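Local coordinates for putative oxidoreductase (Yersinia pestis, PDB 3KUX), which is a putative NAD-dependent oxidoreductase, pairing a Rossmann-type nucleotide-binding domain with a C-terminal alpha/beta domain, whose substrate is not known, at residues T79-A84 with L104-A109; S86-G91 with A117-S122; H93-K98 with P303-G308. All coordinates share one frame; numbering follows the deposited sequence.

Contact 1. Residues T79-A84 with L104-A109; sequences THFPLA and LSQANA
On the helix that sets Gln106 and Ala109 against Phe81, Leu104 O is approached twice by Asn108: the backbone N bonds to it at 3.0 Å, and the amide ND2 adds a weak, bent bond of the same length. These bonds lie within the first turn of helix 104-116; residues 79-84 are met by packing of the Phe81 ring. The Phe81 side chain stands across the gap with CG anti to its own N (chi1 -178°), which carries the ring over to the neighbouring helix. There the extended Gln106 chain lies over one ring face. Its CG sits 4.0 Å from the ring centroid, 17° off the normal, in a CH-pi contact displaced toward the rim, and Gln106 CB comes within 3.6 Å of Phe81 CD1. Farther along the Gln106 chain, the amide lies nearly parallel to the ring, above its CB-CG end, with 11° between the planes. Ala109, one turn along the helix, meets the ring at its edge, with CB 4.0 Å from Phe81 CE1, and Leu110 also touches Phe81. Next to Phe81, the buried imidazole of His80 is tied by NE2 to Thr75 O and by ND1 to Phe100 O, which links the start of helix 80-89 to the loops after strands 70-73 and 93-96. The contact thus pairs two successive helices that lie side by side on one face of a Rossmann sheet.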
ATOM      1  N   THR A  79       0.684  18.370   0.100  1.00 33.17           N
ATOM      2  CA  THR A  79      -0.449  18.886  -0.667  1.00 31.83           C
ATOM      3  C   THR A  79      -1.711  18.054  -0.467  1.00 30.82           C
ATOM      4  O   THR A  79      -2.823  18.536  -0.683  1.00 30.52           O
ATOM      5  CB  THR A  79      -0.136  18.940  -2.173  1.00 31.90           C
ATOM      6  OG1 THR A  79       0.148  17.621  -2.651  1.00 31.06           O
ATOM      7  CG2 THR A  79       1.060  19.839  -2.438  1.00 34.15           C
ATOM      8  N   HIS A  80      -1.528  16.803  -0.056  1.00 30.00           N
ATOM      9  CA  HIS A  80      -2.635  15.859   0.111  1.00 28.01           C
ATOM     10  C   HIS A  80      -3.863  16.471   0.785  1.00 27.14           C
ATOM     11  O   HIS A  80      -4.958  16.417   0.232  1.00 27.72           O
ATOM     12  CB  HIS A  80      -2.174  14.616   0.877  1.00 27.42           C
ATOM     13  CG  HIS A  80      -1.338  13.678   0.064  1.00 27.01           C
ATOM     14  ND1 HIS A  80      -1.060  12.390   0.466  1.00 27.63           N
ATOM     15  CD2 HIS A  80      -0.730  13.836  -1.136  1.00 27.11           C
ATOM     16  CE1 HIS A  80      -0.305  11.798  -0.443  1.00 25.24           C
ATOM     17  NE2 HIS A  80      -0.094  12.653  -1.427  1.00 29.69           N
ATOM     18  N   PHE A  81      -3.679  17.045   1.974  1.00 26.17           N
ATOM     19  CA  PHE A  81      -4.802  17.592   2.743  1.00 25.29           C
ATOM     20  C   PHE A  81      -5.530  18.733   2.028  1.00 25.96           C
ATOM     21  O   PHE A  81      -6.736  18.647   1.793  1.00 26.61           O
ATOM     22  CB  PHE A  81      -4.357  18.033   4.137  1.00 24.90           C
ATOM     23  CG  PHE A  81      -5.475  18.569   4.986  1.00 24.03           C
ATOM     24  CD1 PHE A  81      -6.449  17.723   5.487  1.00 22.48           C
ATOM     25  CD2 PHE A  81      -5.548  19.920   5.289  1.00 25.22           C
ATOM     26  CE1 PHE A  81      -7.479  18.217   6.270  1.00 23.77           C
ATOM     27  CE2 PHE A  81      -6.575  20.421   6.074  1.00 20.05           C
ATOM     28  CZ  PHE A  81      -7.542  19.569   6.563  1.00 20.64           C
ATOM     29  N   PRO A  82      -4.808  19.812   1.687  1.00 25.50           N
ATOM     30  CA  PRO A  82      -5.435  20.861   0.891  1.00 25.27           C
ATOM     31  C   PRO A  82      -6.233  20.270  -0.272  1.00 24.89           C
ATOM     32  O   PRO A  82      -7.459  20.397  -0.310  1.00 25.32           O
ATOM     33  CB  PRO A  82      -4.237  21.651   0.362  1.00 24.12           C
ATOM     34  CG  PRO A  82      -3.212  21.508   1.425  1.00 24.92           C
ATOM     35  CD  PRO A  82      -3.423  20.152   2.057  1.00 25.15           C
ATOM     36  N   LEU A  83      -5.539  19.623  -1.203  1.00 24.10           N
ATOM     37  CA  LEU A  83      -6.185  19.048  -2.380  1.00 24.00           C
ATOM     38  C   LEU A  83      -7.361  18.158  -1.995  1.00 24.46           C
ATOM     39  O   LEU A  83      -8.442  18.256  -2.580  1.00 24.79           O
ATOM     40  CB  LEU A  83      -5.179  18.258  -3.219  1.00 23.92           C
ATOM     41  CG  LEU A  83      -3.990  19.043  -3.779  1.00 22.74           C
ATOM     42  CD1 LEU A  83      -3.079  18.128  -4.583  1.00 23.43           C
ATOM     43  CD2 LEU A  83      -4.457  20.216  -4.627  1.00 15.86           C
ATOM     44  N   ALA A  84      -7.145  17.291  -1.012  1.00 23.56           N
ATOM     45  CA  ALA A  84      -8.204  16.420  -0.521  1.00 24.12           C
ATOM     46  C   ALA A  84      -9.427  17.224  -0.081  1.00 24.85           C
ATOM     47  O   ALA A  84     -10.544  16.954  -0.519  1.00 25.08           O
ATOM     48  CB  ALA A  84      -7.695  15.546   0.614  1.00 23.48           C
ATOM     49  N   LEU A 104      -2.226  13.469  11.866  1.00 17.26           N
ATOM     50  CA  LEU A 104      -3.410  12.704  12.233  1.00 16.48           C
ATOM     51  C   LEU A 104      -4.631  13.622  12.267  1.00 16.14           C
ATOM     52  O   LEU A 104      -5.709  13.260  11.803  1.00 16.32           O
ATOM     53  CB  LEU A 104      -3.211  12.004  13.581  1.00 15.21           C
ATOM     54  CG  LEU A 104      -2.246  10.817  13.536  1.00 15.64           C
ATOM     55  CD1 LEU A 104      -1.952  10.288  14.929  1.00 17.50           C
ATOM     56  CD2 LEU A 104      -2.798   9.710  12.650  1.00  9.59           C
ATOM     57  N   SER A 105      -4.443  14.818  12.812  1.00 16.75           N
ATOM     58  CA  SER A 105      -5.495  15.819  12.875  1.00 17.21           C
ATOM     59  C   SER A 105      -6.108  16.030  11.493  1.00 18.54           C
ATOM     60  O   SER A 105      -7.328  16.150  11.354  1.00 19.05           O
ATOM     61  CB  SER A 105      -4.931  17.131  13.436  1.00 17.06           C
ATOM     62  OG  SER A 105      -5.776  18.231  13.162  1.00 16.87           O
ATOM     63  N   GLN A 106      -5.252  16.060  10.474  1.00 19.26           N
ATOM     64  CA  GLN A 106      -5.690  16.210   9.090  1.00 18.44           C
ATOM     65  C   GLN A 106      -6.464  14.985   8.618  1.00 18.80           C
ATOM     66  O   GLN A 106      -7.584  15.105   8.120  1.00 19.66           O
ATOM     67  CB  GLN A 106      -4.489  16.423   8.166  1.00 19.22           C
ATOM     68  CG  GLN A 106      -3.775  17.755   8.324  1.00 20.77           C
ATOM     69  CD  GLN A 106      -2.595  17.893   7.375  1.00 20.75           C
ATOM     70  OE1 GLN A 106      -2.199  18.999   7.014  1.00 20.26           O
ATOM     71  NE2 GLN A 106      -2.033  16.764   6.961  1.00 21.25           N
ATOM     72  N   ALA A 107      -5.858  13.810   8.767  1.00 19.00           N
ATOM     73  CA  ALA A 107      -6.465  12.560   8.309  1.00 19.97           C
ATOM     74  C   ALA A 107      -7.894  12.404   8.809  1.00 20.57           C
ATOM     75  O   ALA A 107      -8.812  12.134   8.034  1.00 19.38           O
ATOM     76  CB  ALA A 107      -5.624  11.372   8.744  1.00 20.65           C
ATOM     77  N   ASN A 108      -8.074  12.570  10.114  1.00 21.91           N
ATOM     78  CA  ASN A 108      -9.391  12.473  10.728  1.00 23.49           C
ATOM     79  C   ASN A 108     -10.371  13.521  10.203  1.00 24.93           C
ATOM     80  O   ASN A 108     -11.560  13.243  10.030  1.00 25.10           O
ATOM     81  CB  ASN A 108      -9.268  12.566  12.246  1.00 22.03           C
ATOM     82  CG  ASN A 108      -8.698  11.304  12.853  1.00 22.56           C
ATOM     83  OD1 ASN A 108      -9.332  10.249  12.826  1.00 23.07           O
ATOM     84  ND2 ASN A 108      -7.492  11.403  13.398  1.00 19.66           N
ATOM     85  N   ALA A 109      -9.866  14.725   9.957  1.00 25.54           N
ATOM     86  CA  ALA A 109     -10.687  15.790   9.403  1.00 25.50           C
ATOM     87  C   ALA A 109     -11.298  15.343   8.080  1.00 25.46           C
ATOM     88  O   ALA A 109     -12.503  15.488   7.860  1.00 26.12           O
ATOM     89  CB  ALA A 109      -9.861  17.053   9.217  1.00 25.71           C
TER

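Contact 2. Residues S86-G91 with A117-S122; sequences SALAAG and AGLLLS
Leu88 and Leu119 lie alongside each other and run in opposite senses, each side chain reaching past the other toward the partner's backbone. Leu88 CD2 packs against Leu119 CD1 at 3.7 Å and lies 4.0 Å from Leu119 CB, so one branch of Leu88 rests along the root of the Leu119 side chain. Leu119 points directly at the helix and divides its two methyls between the last turn of the helix and the residue that leads out of it: CD1 lies beside Leu88 and near its carbonyl oxygen, while CD2 sits 3.3 Å from Gly91 O. A chi1 of -60° puts Leu119 CG anti to the carbonyl carbon, and chi2 then parts the methyls. Leu88 has a similar first torsion, and its terminal methyl closes the gap. Gly91, with a positive phi of 70°, carries the chain out of helix 80-89 and past Leu119. Behind the pair, Leu88 also touches His113 and Ala114 of helix 104-116 and Val94 of the adjoining strand. The leucines thereby pack the C-terminal end of one helix against the turn leading into strand 121-123, at the edge of the parallel Rossmann sheet, by the N-terminal ends of its strands.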
ATOM      1  N   SER A  86     -10.273  20.393  -0.808  1.00 28.32           N
ATOM      2  CA  SER A  86     -10.841  21.014  -1.996  1.00 28.76           C
ATOM      3  C   SER A  86     -11.717  20.019  -2.753  1.00 30.03           C
ATOM      4  O   SER A  86     -12.806  20.361  -3.216  1.00 30.24           O
ATOM      5  CB  SER A  86      -9.733  21.540  -2.913  1.00 28.99           C
ATOM      6  OG  SER A  86      -9.020  22.610  -2.316  1.00 22.08           O
ATOM      7  N   ALA A  87     -11.235  18.784  -2.864  1.00 30.78           N
ATOM      8  CA  ALA A  87     -11.930  17.746  -3.623  1.00 31.77           C
ATOM      9  C   ALA A  87     -13.256  17.353  -2.981  1.00 31.92           C
ATOM     10  O   ALA A  87     -14.285  17.279  -3.655  1.00 33.19           O
ATOM     11  CB  ALA A  87     -11.041  16.528  -3.792  1.00 31.35           C
ATOM     12  N   LEU A  88     -13.225  17.096  -1.679  1.00 31.67           N
ATOM     13  CA  LEU A  88     -14.432  16.746  -0.944  1.00 31.16           C
ATOM     14  C   LEU A  88     -15.416  17.907  -0.955  1.00 31.64           C
ATOM     15  O   LEU A  88     -16.628  17.704  -1.003  1.00 32.27           O
ATOM     16  CB  LEU A  88     -14.093  16.355   0.494  1.00 30.61           C
ATOM     17  CG  LEU A  88     -13.341  15.037   0.686  1.00 26.18           C
ATOM     18  CD1 LEU A  88     -12.951  14.861   2.144  1.00 25.81           C
ATOM     19  CD2 LEU A  88     -14.186  13.872   0.209  1.00 20.51           C
ATOM     20  N   ALA A  89     -14.887  19.126  -0.909  1.00 31.96           N
ATOM     21  CA  ALA A  89     -15.720  20.317  -0.987  1.00 32.08           C
ATOM     22  C   ALA A  89     -16.442  20.344  -2.326  1.00 32.53           C
ATOM     23  O   ALA A  89     -17.643  20.608  -2.391  1.00 33.43           O
ATOM     24  CB  ALA A  89     -14.879  21.568  -0.811  1.00 31.58           C
ATOM     25  N   ALA A  90     -15.702  20.057  -3.393  1.00 32.33           N
ATOM     26  CA  ALA A  90     -16.271  20.013  -4.736  1.00 32.36           C
ATOM     27  C   ALA A  90     -17.235  18.839  -4.911  1.00 31.78           C
ATOM     28  O   ALA A  90     -17.734  18.597  -6.008  1.00 32.25           O
ATOM     29  CB  ALA A  90     -15.162  19.956  -5.782  1.00 32.29           C
ATOM     30  N   GLY A  91     -17.488  18.114  -3.827  1.00 31.54           N
ATOM     31  CA  GLY A  91     -18.421  16.990  -3.849  1.00 31.07           C
ATOM     32  C   GLY A  91     -17.931  15.782  -4.633  1.00 31.61           C
ATOM     33  O   GLY A  91     -18.727  15.064  -5.242  1.00 32.23           O
ATOM     34  N   ALA A 117     -20.319  14.468   4.040  1.00 35.62           N
ATOM     35  CA  ALA A 117     -20.685  14.808   2.667  1.00 33.40           C
ATOM     36  C   ALA A 117     -21.099  13.589   1.845  1.00 32.35           C
ATOM     37  O   ALA A 117     -21.319  13.698   0.639  1.00 32.50           O
ATOM     38  CB  ALA A 117     -19.543  15.548   1.981  1.00 33.06           C
ATOM     39  N   GLY A 118     -21.202  12.434   2.498  1.00 31.51           N
ATOM     40  CA  GLY A 118     -21.606  11.197   1.827  1.00 30.38           C
ATOM     41  C   GLY A 118     -20.714  10.799   0.661  1.00 29.28           C
ATOM     42  O   GLY A 118     -21.163  10.157  -0.288  1.00 29.39           O
ATOM     43  N   LEU A 119     -19.443  11.180   0.733  1.00 27.56           N
ATOM     44  CA  LEU A 119     -18.492  10.862  -0.326  1.00 26.48           C
ATOM     45  C   LEU A 119     -17.571   9.726   0.112  1.00 25.18           C
ATOM     46  O   LEU A 119     -17.379   9.499   1.305  1.00 25.91           O
ATOM     47  CB  LEU A 119     -17.667  12.099  -0.689  1.00 26.15           C
ATOM     48  CG  LEU A 119     -18.448  13.315  -1.188  1.00 25.85           C
ATOM     49  CD1 LEU A 119     -17.613  14.585  -1.073  1.00 26.04           C
ATOM     50  CD2 LEU A 119     -18.926  13.099  -2.618  1.00 23.21           C
ATOM     51  N   LEU A 120     -17.005   9.012  -0.853  1.00 22.60           N
ATOM     52  CA  LEU A 120     -16.082   7.940  -0.534  1.00 20.16           C
ATOM     53  C   LEU A 120     -14.666   8.474  -0.433  1.00 20.54           C
ATOM     54  O   LEU A 120     -14.202   9.200  -1.314  1.00 20.67           O
ATOM     55  CB  LEU A 120     -16.150   6.813  -1.566  1.00 19.32           C
ATOM     56  CG  LEU A 120     -15.024   5.777  -1.448  1.00 20.53           C
ATOM     57  CD1 LEU A 120     -15.513   4.365  -1.747  1.00 19.82           C
ATOM     58  CD2 LEU A 120     -13.838   6.136  -2.334  1.00 19.96           C
ATOM     59  N   LEU A 121     -13.995   8.117   0.658  1.00 19.37           N
ATOM     60  CA  LEU A 121     -12.597   8.460   0.859  1.00 16.91           C
ATOM     61  C   LEU A 121     -11.824   7.172   1.122  1.00 17.43           C
ATOM     62  O   LEU A 121     -12.215   6.377   1.980  1.00 18.32           O
ATOM     63  CB  LEU A 121     -12.460   9.411   2.042  1.00 15.94           C
ATOM     64  CG  LEU A 121     -11.043   9.826   2.428  1.00 16.54           C
ATOM     65  CD1 LEU A 121     -10.325  10.456   1.244  1.00 15.40           C
ATOM     66  CD2 LEU A 121     -11.088  10.776   3.611  1.00  8.60           C
ATOM     67  N   SER A 122     -10.738   6.963   0.379  1.00 15.10           N
ATOM     68  CA  SER A 122      -9.954   5.734   0.501  1.00 13.44           C
ATOM     69  C   SER A 122      -8.464   5.978   0.261  1.00 13.13           C
ATOM     70  O   SER A 122      -8.087   6.929  -0.421  1.00 13.92           O
ATOM     71  CB  SER A 122     -10.483   4.664  -0.465  1.00 13.57           C
ATOM     72  OG  SER A 122      -9.680   3.497  -0.448  1.00  8.12           O
TER

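Contact 3. Residues H93-K98 with P303-G308; sequences HVVVDK and PAYYAG
Val95 meets the paired tyrosines Tyr305 and Tyr306 where helix 303-313, from the C-terminal part of the sequence, covers the face of the Rossmann sheet opposite helix 80-89. The valine, on strand 93-96, points at the covering helix, whereas its neighbours Val94 and Val96 face the other way. Its chi1 of 166° sets CG1 anti to the backbone N and CG2 anti to the carbonyl carbon, so that both methyls face Tyr305 OH. Tyr305 approaches Val95 head on. Its own CG is anti to the backbone N (chi1 177°), which sends the ring straight out from the helix and brings the hydroxyl end to the valine. Val95 CG1 lies 3.3 Å from Tyr305 OH and 4.0 Å from Tyr305 CE2, close to the ring plane, so the valine touches an edge and not a face. The second methyl, Val95 CG2, is 3.7 Å from Tyr305 OH, which is therefore straddled by both branches while it hydrogen-bonds to Ser122 OG on the next strand. Tyr306 takes a different first torsion and leaves the helix at a slant, yet its OH still comes back to 4.1 Å from Val95 CG1. The two rings are turned against each other: Tyr305 CD2 sits 3.7 Å above the plane of the Tyr306 ring, offset toward its rim. Farther along the chain, Asp97 and Lys98 probably correspond to the Glu-Lys of the Glu-Lys-Pro motif in this oxidoreductase family. His23 links the aspartate to Tyr306, its NE2 bonding to Asp97 OD2 and its ND1 to Tyr306 OH. The other carboxylate oxygen turns back onto the main chain: Asp97 OD1 accepts Lys98 N at 2.6 Å, on its anti side and 21° out of the carboxylate plane.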
ATOM      1  N   HIS A  93     -15.560  12.112  -4.959  1.00 25.74           N
ATOM      2  CA  HIS A  93     -14.944  10.987  -4.264  1.00 24.33           C
ATOM      3  C   HIS A  93     -13.425  11.103  -4.339  1.00 23.84           C
ATOM      4  O   HIS A  93     -12.892  11.720  -5.263  1.00 24.00           O
ATOM      5  CB  HIS A  93     -15.402   9.664  -4.875  1.00 23.27           C
ATOM      6  CG  HIS A  93     -16.878   9.440  -4.793  1.00 21.57           C
ATOM      7  ND1 HIS A  93     -17.496   8.963  -3.658  1.00 22.15           N
ATOM      8  CD2 HIS A  93     -17.861   9.619  -5.707  1.00 20.01           C
ATOM      9  CE1 HIS A  93     -18.795   8.861  -3.873  1.00 19.79           C
ATOM     10  NE2 HIS A  93     -19.042   9.253  -5.110  1.00 22.22           N
ATOM     11  N   VAL A  94     -12.728  10.503  -3.379  1.00 23.14           N
ATOM     12  CA  VAL A  94     -11.283  10.695  -3.286  1.00 22.69           C
ATOM     13  C   VAL A  94     -10.471   9.459  -2.925  1.00 22.41           C
ATOM     14  O   VAL A  94     -10.743   8.791  -1.928  1.00 23.79           O
ATOM     15  CB  VAL A  94     -10.934  11.795  -2.267  1.00 21.86           C
ATOM     16  CG1 VAL A  94      -9.425  11.897  -2.105  1.00 20.23           C
ATOM     17  CG2 VAL A  94     -11.524  13.122  -2.704  1.00 20.20           C
ATOM     18  N   VAL A  95      -9.461   9.174  -3.743  1.00 21.57           N
ATOM     19  CA  VAL A  95      -8.441   8.195  -3.396  1.00 19.99           C
ATOM     20  C   VAL A  95      -7.113   8.912  -3.167  1.00 21.10           C
ATOM     21  O   VAL A  95      -6.575   9.546  -4.072  1.00 24.01           O
ATOM     22  CB  VAL A  95      -8.264   7.131  -4.498  1.00 19.13           C
ATOM     23  CG1 VAL A  95      -6.974   6.335  -4.277  1.00 18.07           C
ATOM     24  CG2 VAL A  95      -9.461   6.202  -4.530  1.00 15.40           C
ATOM     25  N   VAL A  96      -6.593   8.815  -1.950  1.00 20.77           N
ATOM     26  CA  VAL A  96      -5.311   9.422  -1.607  1.00 22.00           C
ATOM     27  C   VAL A  96      -4.205   8.365  -1.523  1.00 23.30           C
ATOM     28  O   VAL A  96      -4.403   7.285  -0.963  1.00 22.13           O
ATOM     29  CB  VAL A  96      -5.394  10.160  -0.255  1.00 20.97           C
ATOM     30  CG1 VAL A  96      -4.097  10.884   0.035  1.00 20.87           C
ATOM     31  CG2 VAL A  96      -6.558  11.134  -0.258  1.00 20.13           C
ATOM     32  N   ASP A  97      -3.038   8.677  -2.076  1.00 24.87           N
ATOM     33  CA  ASP A  97      -1.908   7.760  -1.999  1.00 25.86           C
ATOM     34  C   ASP A  97      -1.197   7.919  -0.653  1.00 26.49           C
ATOM     35  O   ASP A  97      -1.571   8.773   0.153  1.00 26.96           O
ATOM     36  CB  ASP A  97      -0.941   8.000  -3.160  1.00 26.20           C
ATOM     37  CG  ASP A  97      -0.171   6.749  -3.549  1.00 30.36           C
ATOM     38  OD1 ASP A  97       0.025   5.868  -2.683  1.00 39.24           O
ATOM     39  OD2 ASP A  97       0.238   6.643  -4.725  1.00 28.16           O
ATOM     40  N   LYS A  98      -0.187   7.089  -0.404  1.00 26.76           N
ATOM     41  CA  LYS A  98       0.576   7.167   0.839  1.00 27.11           C
ATOM     42  C   LYS A  98       1.749   8.128   0.691  1.00 27.33           C
ATOM     43  O   LYS A  98       2.294   8.279  -0.400  1.00 28.11           O
ATOM     44  CB  LYS A  98       1.095   5.788   1.247  1.00 28.16           C
ATOM     45  CG  LYS A  98       0.014   4.753   1.502  1.00 31.32           C
ATOM     46  CD  LYS A  98       0.627   3.394   1.827  1.00 33.77           C
ATOM     47  CE  LYS A  98       1.545   2.917   0.710  1.00 37.41           C
ATOM     48  NZ  LYS A  98       0.860   2.914  -0.623  1.00 41.47           N
ATOM     49  N   PRO A 303      -5.155  -4.421  -9.704  1.00 10.16           N
ATOM     50  CA  PRO A 303      -6.414  -3.957 -10.303  1.00  9.46           C
ATOM     51  C   PRO A 303      -7.621  -4.182  -9.396  1.00  8.80           C
ATOM     52  O   PRO A 303      -8.612  -3.463  -9.501  1.00 11.23           O
ATOM     53  CB  PRO A 303      -6.547  -4.804 -11.574  1.00  7.11           C
ATOM     54  CG  PRO A 303      -5.158  -5.252 -11.889  1.00 12.42           C
ATOM     55  CD  PRO A 303      -4.463  -5.405 -10.558  1.00 11.45           C
ATOM     56  N   ALA A 304      -7.544  -5.171  -8.513  1.00  7.87           N
ATOM     57  CA  ALA A 304      -8.644  -5.429  -7.593  1.00  8.77           C
ATOM     58  C   ALA A 304      -9.019  -4.175  -6.795  1.00  9.20           C
ATOM     59  O   ALA A 304     -10.178  -4.001  -6.410  1.00 11.25           O
ATOM     60  CB  ALA A 304      -8.310  -6.587  -6.657  1.00  6.79           C
ATOM     61  N   TYR A 305      -8.040  -3.306  -6.550  1.00  7.60           N
ATOM     62  CA  TYR A 305      -8.274  -2.091  -5.766  1.00  6.41           C
ATOM     63  C   TYR A 305      -9.248  -1.151  -6.456  1.00  6.44           C
ATOM     64  O   TYR A 305     -10.282  -0.788  -5.893  1.00  5.41           O
ATOM     65  CB  TYR A 305      -6.966  -1.341  -5.488  1.00  5.46           C
ATOM     66  CG  TYR A 305      -7.180  -0.041  -4.743  1.00  3.89           C
ATOM     67  CD1 TYR A 305      -7.394  -0.036  -3.372  1.00  4.76           C
ATOM     68  CD2 TYR A 305      -7.183   1.184  -5.412  1.00  2.00           C
ATOM     69  CE1 TYR A 305      -7.594   1.148  -2.679  1.00  3.81           C
ATOM     70  CE2 TYR A 305      -7.388   2.373  -4.731  1.00  2.00           C
ATOM     71  CZ  TYR A 305      -7.592   2.348  -3.360  1.00  4.06           C
ATOM     72  OH  TYR A 305      -7.795   3.520  -2.659  1.00  4.81           O
ATOM     73  N   TYR A 306      -8.909  -0.747  -7.674  1.00  7.48           N
ATOM     74  CA  TYR A 306      -9.753   0.179  -8.418  1.00  9.10           C
ATOM     75  C   TYR A 306     -11.102  -0.426  -8.809  1.00  8.45           C
ATOM     76  O   TYR A 306     -12.124   0.256  -8.786  1.00  8.58           O
ATOM     77  CB  TYR A 306      -9.005   0.760  -9.623  1.00  8.95           C
ATOM     78  CG  TYR A 306      -8.174   1.953  -9.227  1.00 11.27           C
ATOM     79  CD1 TYR A 306      -8.768   3.189  -9.016  1.00 15.57           C
ATOM     80  CD2 TYR A 306      -6.808   1.840  -9.019  1.00 11.65           C
ATOM     81  CE1 TYR A 306      -8.021   4.287  -8.634  1.00 15.60           C
ATOM     82  CE2 TYR A 306      -6.052   2.931  -8.633  1.00 11.10           C
ATOM     83  CZ  TYR A 306      -6.663   4.153  -8.444  1.00 14.55           C
ATOM     84  OH  TYR A 306      -5.922   5.251  -8.059  1.00 15.45           O
ATOM     85  N   ALA A 307     -11.110  -1.707  -9.147  1.00  7.15           N
ATOM     86  CA  ALA A 307     -12.366  -2.378  -9.401  1.00  9.52           C
ATOM     87  C   ALA A 307     -13.195  -2.317  -8.125  1.00 10.57           C
ATOM     88  O   ALA A 307     -14.421  -2.228  -8.171  1.00 11.82           O
ATOM     89  CB  ALA A 307     -12.130  -3.820  -9.827  1.00  9.17           C
ATOM     90  N   GLY A 308     -12.513  -2.351  -6.984  1.00 10.46           N
ATOM     91  CA  GLY A 308     -13.175  -2.249  -5.691  1.00 10.72           C
ATOM     92  C   GLY A 308     -13.674  -0.839  -5.445  1.00 11.28           C
ATOM     93  O   GLY A 308     -14.759  -0.637  -4.899  1.00 11.32           O
TER

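Along the chain the first segments come in the order 79-84, 86-91 and 93-98, and their partners follow at 104-109, 117-122 and 303-308, so the three contacts interlock. Contacts 1 and 2 share helix 80-89, one near its start and the other at its end, with centres about 12 Å apart. Contact 3 lies about 14 Å from contact 2 and about 17 Å from contact 1, on strand 93-96, which follows helix 80-89 and precedes helix 104-116. Strands 93-96 and 121-123 are neighbours in the parallel sheet. Contacts 1 and 2 thus tie together elements close in sequence, whereas contact 3 brings a helix from about 200 residues later back onto the same sheet.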